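Local coordinates for protein anti-h(o) lectin I (Ulex europaeus, PDB 1FX5) that binds L-fucose and so recognises the H(O) blood-group determinant, as a calcium- and manganese-containing homodimeric legume lectin, at residues 3-8 with 232-237; 156-161 with 192-197. All blocks are in the same frame, centred on the assembly; numbering follows the deposited sequence.

Interaction 1 of 2, residues 3-8 with 232-237; sequences DLSFKF and YFTSTF. Unlike the reference sequence in segment 232-237: Thr236 (reference Asn), Phe237 (reference Leu).
Phe6 and Phe233 are directly paired across two antiparallel strands, their side chains crossing obliquely and setting the character of one face of the pair. Phe6 has its ring carbon CG between the backbone N and the carbonyl carbon (chi1 57°), which swings the ring toward the neighbouring strand until its CZ lies 3.6 Å from Phe233 CB. That methylene sits over one face of the Phe6 ring, a CH-pi contact, while the two rings, nearly parallel with planes at 22°, are slid so far apart that they barely overlap. Tyr51 stacks on the Phe6 ring and Trp231 meets it edge-to-face, so a large flat residue suits this buried place. Leu4 and Ser235 continue the same face.

The backbones supply the regularity. Phe6 and Phe233 exchange two hydrogen bonds, as do Leu4 and Ser235, the shortest of the four being Ser235 N to Leu4 O at 2.9 Å. Between these pairs, the non-hydrogen-bonded Ser5 and Thr234 turn small polar side chains to the other face, where Lys7 CB lies at the edge of the Tyr232 ring, 4.2 Å from its CD1. At the far end, Thr236 OG1 donates to Asp3 OD2 at 2.7 Å, approaching from the syn side but 32° out of the carboxylate plane. A water donates to the same oxygen and accepts from Phe237 N.

Strand 3-8 also pairs antiparallel with a strand of the second subunit, continuing the sheet across the interface, as in the canonical dimer of legume lectins with their jelly-roll fold.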
loop_
_atom_site.group_PDB
_atom_site.type_symbol
_atom_site.label_atom_id
_atom_site.label_comp_id
_atom_site.label_asym_id
_atom_site.label_seq_id
_atom_site.Cartn_x
_atom_site.Cartn_y
_atom_site.Cartn_z
ATOM N N ASP A 3 -7.615 -3.749 -6.695
ATOM C CA ASP A 3 -8.194 -2.500 -6.216
ATOM C C ASP A 3 -7.301 -1.973 -5.116
ATOM O O ASP A 3 -6.771 -2.754 -4.297
ATOM C CB ASP A 3 -9.578 -2.703 -5.597
ATOM C CG ASP A 3 -10.661 -2.971 -6.618
ATOM O OD1 ASP A 3 -11.723 -3.480 -6.217
ATOM O OD2 ASP A 3 -10.485 -2.662 -7.806
ATOM N N LEU A 4 -7.136 -0.654 -5.105
ATOM C CA LEU A 4 -6.318 0.022 -4.105
ATOM C C LEU A 4 -6.890 1.421 -3.914
ATOM O O LEU A 4 -7.242 2.116 -4.876
ATOM C CB LEU A 4 -4.842 0.107 -4.505
ATOM C CG LEU A 4 -3.989 0.821 -3.444
ATOM C CD1 LEU A 4 -3.889 -0.069 -2.224
ATOM C CD2 LEU A 4 -2.592 1.122 -3.950
ATOM N N SER A 5 -6.927 1.850 -2.664
ATOM C CA SER A 5 -7.448 3.146 -2.323
ATOM C C SER A 5 -6.877 3.565 -0.966
ATOM O O SER A 5 -6.766 2.744 -0.040
ATOM C CB SER A 5 -8.961 3.011 -2.262
ATOM O OG SER A 5 -9.614 4.242 -2.052
ATOM N N PHE A 6 -6.453 4.820 -0.861
ATOM C CA PHE A 6 -5.908 5.336 0.386
ATOM C C PHE A 6 -6.227 6.811 0.468
ATOM O O PHE A 6 -6.516 7.446 -0.565
ATOM C CB PHE A 6 -4.382 5.086 0.518
ATOM C CG PHE A 6 -3.548 5.654 -0.604
ATOM C CD1 PHE A 6 -3.266 7.029 -0.670
ATOM C CD2 PHE A 6 -2.961 4.814 -1.533
ATOM C CE1 PHE A 6 -2.398 7.551 -1.635
ATOM C CE2 PHE A 6 -2.103 5.324 -2.485
ATOM C CZ PHE A 6 -1.816 6.697 -2.535
ATOM N N LYS A 7 -6.234 7.348 1.686
ATOM C CA LYS A 7 -6.521 8.765 1.901
ATOM C C LYS A 7 -5.684 9.299 3.044
ATOM O O LYS A 7 -5.611 8.680 4.121
ATOM C CB LYS A 7 -7.999 9.005 2.225
ATOM C CG LYS A 7 -8.354 10.486 2.307
ATOM C CD LYS A 7 -9.659 10.754 3.043
ATOM C CE LYS A 7 -10.882 10.338 2.243
ATOM N NZ LYS A 7 -12.147 10.721 2.960
ATOM N N PHE A 8 -5.007 10.408 2.790
ATOM C CA PHE A 8 -4.171 11.056 3.785
ATOM C C PHE A 8 -4.891 12.388 4.035
ATOM O O PHE A 8 -5.001 13.223 3.113
ATOM C CB PHE A 8 -2.782 11.402 3.223
ATOM C CG PHE A 8 -1.845 10.234 3.055
ATOM C CD1 PHE A 8 -0.956 9.889 4.067
ATOM C CD2 PHE A 8 -1.783 9.543 1.847
ATOM C CE1 PHE A 8 -0.013 8.876 3.880
ATOM C CE2 PHE A 8 -0.843 8.528 1.655
ATOM C CZ PHE A 8 0.045 8.195 2.678
ATOM N N TYR A 232 -5.753 11.884 -1.953
ATOM C CA TYR A 232 -6.689 10.779 -2.057
ATOM C C TYR A 232 -6.381 10.090 -3.393
ATOM O O TYR A 232 -6.181 10.786 -4.407
ATOM C CB TYR A 232 -8.129 11.294 -2.032
ATOM C CG TYR A 232 -9.130 10.274 -2.512
ATOM C CD1 TYR A 232 -9.612 9.283 -1.659
ATOM C CD2 TYR A 232 -9.592 10.294 -3.831
ATOM C CE1 TYR A 232 -10.534 8.343 -2.101
ATOM C CE2 TYR A 232 -10.515 9.355 -4.294
ATOM C CZ TYR A 232 -10.983 8.381 -3.424
ATOM O OH TYR A 232 -11.908 7.451 -3.872
ATOM N N PHE A 233 -6.375 8.748 -3.403
ATOM C CA PHE A 233 -6.088 7.983 -4.618
ATOM C C PHE A 233 -6.833 6.668 -4.657
ATOM O O PHE A 233 -6.881 5.948 -3.654
ATOM C CB PHE A 233 -4.589 7.661 -4.691
ATOM C CG PHE A 233 -4.197 6.825 -5.885
ATOM C CD1 PHE A 233 -3.805 7.429 -7.072
ATOM C CD2 PHE A 233 -4.226 5.428 -5.824
ATOM C CE1 PHE A 233 -3.446 6.661 -8.195
ATOM C CE2 PHE A 233 -3.870 4.651 -6.934
ATOM C CZ PHE A 233 -3.481 5.273 -8.125
ATOM N N THR A 234 -7.348 6.314 -5.831
ATOM C CA THR A 234 -8.069 5.070 -5.994
ATOM C C THR A 234 -7.949 4.534 -7.425
ATOM O O THR A 234 -8.054 5.305 -8.403
ATOM C CB THR A 234 -9.560 5.215 -5.569
ATOM O OG1 THR A 234 -10.287 4.036 -5.920
ATOM C CG2 THR A 234 -10.202 6.336 -6.284
ATOM N N SER A 235 -7.612 3.246 -7.550
ATOM C CA SER A 235 -7.481 2.605 -8.861
ATOM C C SER A 235 -8.259 1.309 -8.818
ATOM O O SER A 235 -8.360 0.650 -7.755
ATOM C CB SER A 235 -6.037 2.320 -9.254
ATOM O OG SER A 235 -5.420 1.446 -8.332
ATOM N N THR A 236 -8.772 0.925 -9.983
ATOM C CA THR A 236 -9.549 -0.294 -10.103
ATOM C C THR A 236 -9.582 -0.758 -11.566
ATOM O O THR A 236 -9.390 0.045 -12.495
ATOM C CB THR A 236 -11.006 -0.032 -9.635
ATOM O OG1 THR A 236 -11.761 -1.243 -9.685
ATOM C CG2 THR A 236 -11.694 0.965 -10.549
ATOM N N PHE A 237 -9.750 -2.068 -11.754
ATOM C CA PHE A 237 -9.829 -2.670 -13.086
ATOM C C PHE A 237 -11.330 -2.867 -13.378
ATOM O O PHE A 237 -11.762 -2.979 -14.528
ATOM C CB PHE A 237 -9.165 -4.039 -13.104
ATOM C CG PHE A 237 -7.689 -4.000 -13.255
ATOM C CD1 PHE A 237 -7.116 -3.959 -14.512
ATOM C CD2 PHE A 237 -6.873 -4.060 -12.155
ATOM C CE1 PHE A 237 -5.744 -3.999 -14.663
ATOM C CE2 PHE A 237 -5.508 -4.097 -12.297
ATOM C CZ PHE A 237 -4.938 -4.064 -13.550
HETATM O O HOH W 1 -10.443 -4.479 -9.894
#

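Interaction 2 of 2, residues 156-161 with 192-197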
loop_
_atom_site.group_PDB
_atom_site.type_symbol
_atom_site.label_atom_id
_atom_site.label_comp_id
_atom_site.label_asym_id
_atom_site.label_seq_id
_atom_site.Cartn_x
_atom_site.Cartn_y
_atom_site.Cartn_z
ATOM N N GLU A 156 -1.772 23.829 -21.397
ATOM C CA GLU A 156 -2.721 24.943 -21.356
ATOM C C GLU A 156 -2.149 26.043 -20.470
ATOM O O GLU A 156 -1.494 25.764 -19.447
ATOM C CB GLU A 156 -4.098 24.516 -20.817
ATOM C CG GLU A 156 -4.822 23.406 -21.628
ATOM C CD GLU A 156 -5.423 23.872 -22.967
ATOM O OE1 GLU A 156 -5.695 25.080 -23.142
ATOM O OE2 GLU A 156 -5.637 23.016 -23.851
ATOM N N ARG A 157 -2.418 27.286 -20.846
ATOM C CA ARG A 157 -1.943 28.456 -20.097
ATOM C C ARG A 157 -2.463 28.479 -18.662
ATOM O O ARG A 157 -3.653 28.325 -18.447
ATOM C CB ARG A 157 -2.388 29.745 -20.791
ATOM C CG ARG A 157 -1.739 30.969 -20.218
ATOM C CD ARG A 157 -1.969 32.132 -21.145
ATOM N NE ARG A 157 -1.089 33.254 -20.841
ATOM C CZ ARG A 157 -0.631 34.107 -21.757
ATOM N NH1 ARG A 157 -0.966 33.967 -23.043
ATOM N NH2 ARG A 157 0.161 35.107 -21.382
ATOM N N TRP A 158 -1.589 28.811 -17.713
ATOM C CA TRP A 158 -1.937 28.868 -16.296
ATOM C C TRP A 158 -1.436 30.147 -15.616
ATOM O O TRP A 158 -0.247 30.453 -15.664
ATOM C CB TRP A 158 -1.310 27.636 -15.590
ATOM C CG TRP A 158 -1.340 27.608 -14.028
ATOM C CD1 TRP A 158 -2.376 27.988 -13.205
ATOM C CD2 TRP A 158 -0.308 27.103 -13.150
ATOM N NE1 TRP A 158 -2.057 27.743 -11.884
ATOM C CE2 TRP A 158 -0.795 27.207 -11.825
ATOM C CE3 TRP A 158 0.969 26.573 -13.368
ATOM C CZ2 TRP A 158 -0.040 26.799 -10.711
ATOM C CZ3 TRP A 158 1.713 26.167 -12.270
ATOM C CH2 TRP A 158 1.209 26.282 -10.950
ATOM N N ASN A 159 -2.333 30.914 -15.008
ATOM C CA ASN A 159 -1.915 32.139 -14.326
ATOM C C ASN A 159 -1.700 31.739 -12.861
ATOM O O ASN A 159 -2.636 31.766 -12.052
ATOM C CB ASN A 159 -2.981 33.218 -14.449
ATOM C CG ASN A 159 -3.179 33.669 -15.888
ATOM O OD1 ASN A 159 -4.304 33.778 -16.361
ATOM N ND2 ASN A 159 -2.082 33.899 -16.604
ATOM N N LYS A 160 -0.468 31.327 -12.560
ATOM C CA LYS A 160 -0.053 30.888 -11.220
ATOM C C LYS A 160 -0.273 31.908 -10.091
ATOM O O LYS A 160 -0.122 33.107 -10.295
ATOM C CB LYS A 160 1.425 30.417 -11.262
ATOM C CG LYS A 160 2.401 31.466 -11.837
ATOM C CD LYS A 160 3.847 31.006 -11.790
ATOM C CE LYS A 160 4.795 32.186 -11.975
ATOM N NZ LYS A 160 6.226 31.805 -11.887
ATOM N N ARG A 161 -0.596 31.404 -8.899
ATOM C CA ARG A 161 -0.838 32.220 -7.717
ATOM C C ARG A 161 0.011 31.620 -6.599
ATOM O O ARG A 161 0.147 30.397 -6.543
ATOM C CB ARG A 161 -2.316 32.151 -7.319
ATOM C CG ARG A 161 -3.278 32.740 -8.331
ATOM C CD ARG A 161 -4.713 32.754 -7.817
ATOM N NE ARG A 161 -5.620 33.298 -8.831
ATOM C CZ ARG A 161 -6.948 33.227 -8.805
ATOM N NH1 ARG A 161 -7.579 32.634 -7.807
ATOM N NH2 ARG A 161 -7.648 33.738 -9.817
ATOM N N THR A 192 -11.776 30.074 -10.331
ATOM C CA THR A 192 -11.003 30.047 -11.583
ATOM C C THR A 192 -10.588 28.576 -11.755
ATOM O O THR A 192 -9.960 27.985 -10.868
ATOM C CB THR A 192 -9.727 30.888 -11.471
ATOM O OG1 THR A 192 -10.066 32.274 -11.483
ATOM C CG2 THR A 192 -8.759 30.577 -12.609
ATOM N N SER A 193 -10.900 28.002 -12.907
ATOM C CA SER A 193 -10.569 26.613 -13.167
ATOM C C SER A 193 -9.949 26.403 -14.564
ATOM O O SER A 193 -10.269 27.129 -15.514
ATOM C CB SER A 193 -11.863 25.807 -13.004
ATOM O OG SER A 193 -11.648 24.425 -13.182
ATOM N N ILE A 194 -8.999 25.477 -14.677
ATOM C CA ILE A 194 -8.363 25.202 -15.969
ATOM C C ILE A 194 -8.161 23.700 -16.088
ATOM O O ILE A 194 -8.040 23.002 -15.068
ATOM C CB ILE A 194 -6.961 25.883 -16.164
ATOM C CG1 ILE A 194 -5.971 25.378 -15.144
ATOM C CG2 ILE A 194 -7.035 27.412 -16.061
ATOM C CD1 ILE A 194 -4.585 25.839 -15.462
ATOM N N SER A 195 -8.177 23.182 -17.311
ATOM C CA SER A 195 -7.972 21.755 -17.489
ATOM C C SER A 195 -7.250 21.450 -18.783
ATOM O O SER A 195 -7.274 22.253 -19.737
ATOM C CB SER A 195 -9.277 20.978 -17.395
ATOM O OG SER A 195 -10.188 21.379 -18.380
ATOM N N VAL A 196 -6.523 20.338 -18.761
ATOM C CA VAL A 196 -5.763 19.878 -19.906
ATOM C C VAL A 196 -6.089 18.398 -20.036
ATOM O O VAL A 196 -6.191 17.675 -19.021
ATOM C CB VAL A 196 -4.258 20.125 -19.724
ATOM C CG1 VAL A 196 -3.702 19.304 -18.555
ATOM C CG2 VAL A 196 -3.548 19.832 -21.025
ATOM N N THR A 197 -6.224 17.944 -21.281
ATOM C CA THR A 197 -6.558 16.554 -21.563
ATOM C C THR A 197 -5.770 15.956 -22.693
ATOM O O THR A 197 -5.320 16.680 -23.589
ATOM C CB THR A 197 -8.043 16.480 -22.060
ATOM O OG1 THR A 197 -8.921 17.016 -21.072
ATOM C CG2 THR A 197 -8.464 15.087 -22.334
HETATM O O HOH W 2 -6.742 20.324 -23.320
#
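Trp158 and Ile194 meet in the tightly packed middle of this contact, where the end of strand 154-157 and the loop after it lie against strand 192-199 of the legume lectin jelly roll. No clear hydrogen bond joins the two segments directly; side-chain packing brings them together. Ile194 has CG1 between its backbone N and carbonyl carbon (chi1 62°), and the branch carries CD1 to within 3.7 Å of Trp158 CB and 3.8 Å of Trp158 CD1. The two side chains cross at about a right angle, and the one methyl touches both the CB and the pyrrole part of the tryptophan. Ile143 of strand 142-147 and Leu185 of strand 180-187 add to this apolar cluster, for which a branched aliphatic residue and a broad indole are well suited. The indole is buried, yet its NE1 is satisfied by the hydroxyl of Tyr187, and Lys160 CB lies over the ring centre on one face. Trp158 also packs on Thr128, and its side chain is about 5 Å from that of His142, a manganese ligand.

Toward both ends the contact becomes more polar and more open to solvent. Arg161 reaches out with an extended chain, its NH2 3.3 Å from Thr192 OG1; its firmer partner is Asp190, with which it forms a salt bridge, and Tyr187 makes a cation-pi contact with it. At the other end, Glu156 lays its aliphatic part against Val196, CG to CB 3.8 Å, with the same Glu156 CG 3.3 Å from Ser195 O. A bend at chi2 (-74°) brings its carboxylate to a water that bridges the segments, donating to Glu156 OE2 at 3.0 Å and accepting from Thr197 N at 3.2 Å.

From the N terminus, the chain enters at once on strand 3-8, whose partner is the end of strand 224-236, so interaction 1 closes a loop of more than two hundred residues and brings the first and last strands of the chain side by side. Interaction 2 falls wholly within that span: the end of strand 154-157 and the loop after it meet strand 192-199, enclosing a much shorter loop that contains strands 168-175 and 180-187. The two contacts therefore nest and do not cross. The centres of interactions 1 and 2 lie about 25 Å apart, and they do not touch. Interaction 1 lies at the sheet edge that pairs with the second subunit, whereas interaction 2 joins the neighbourhood of the metal site to strand 192-199.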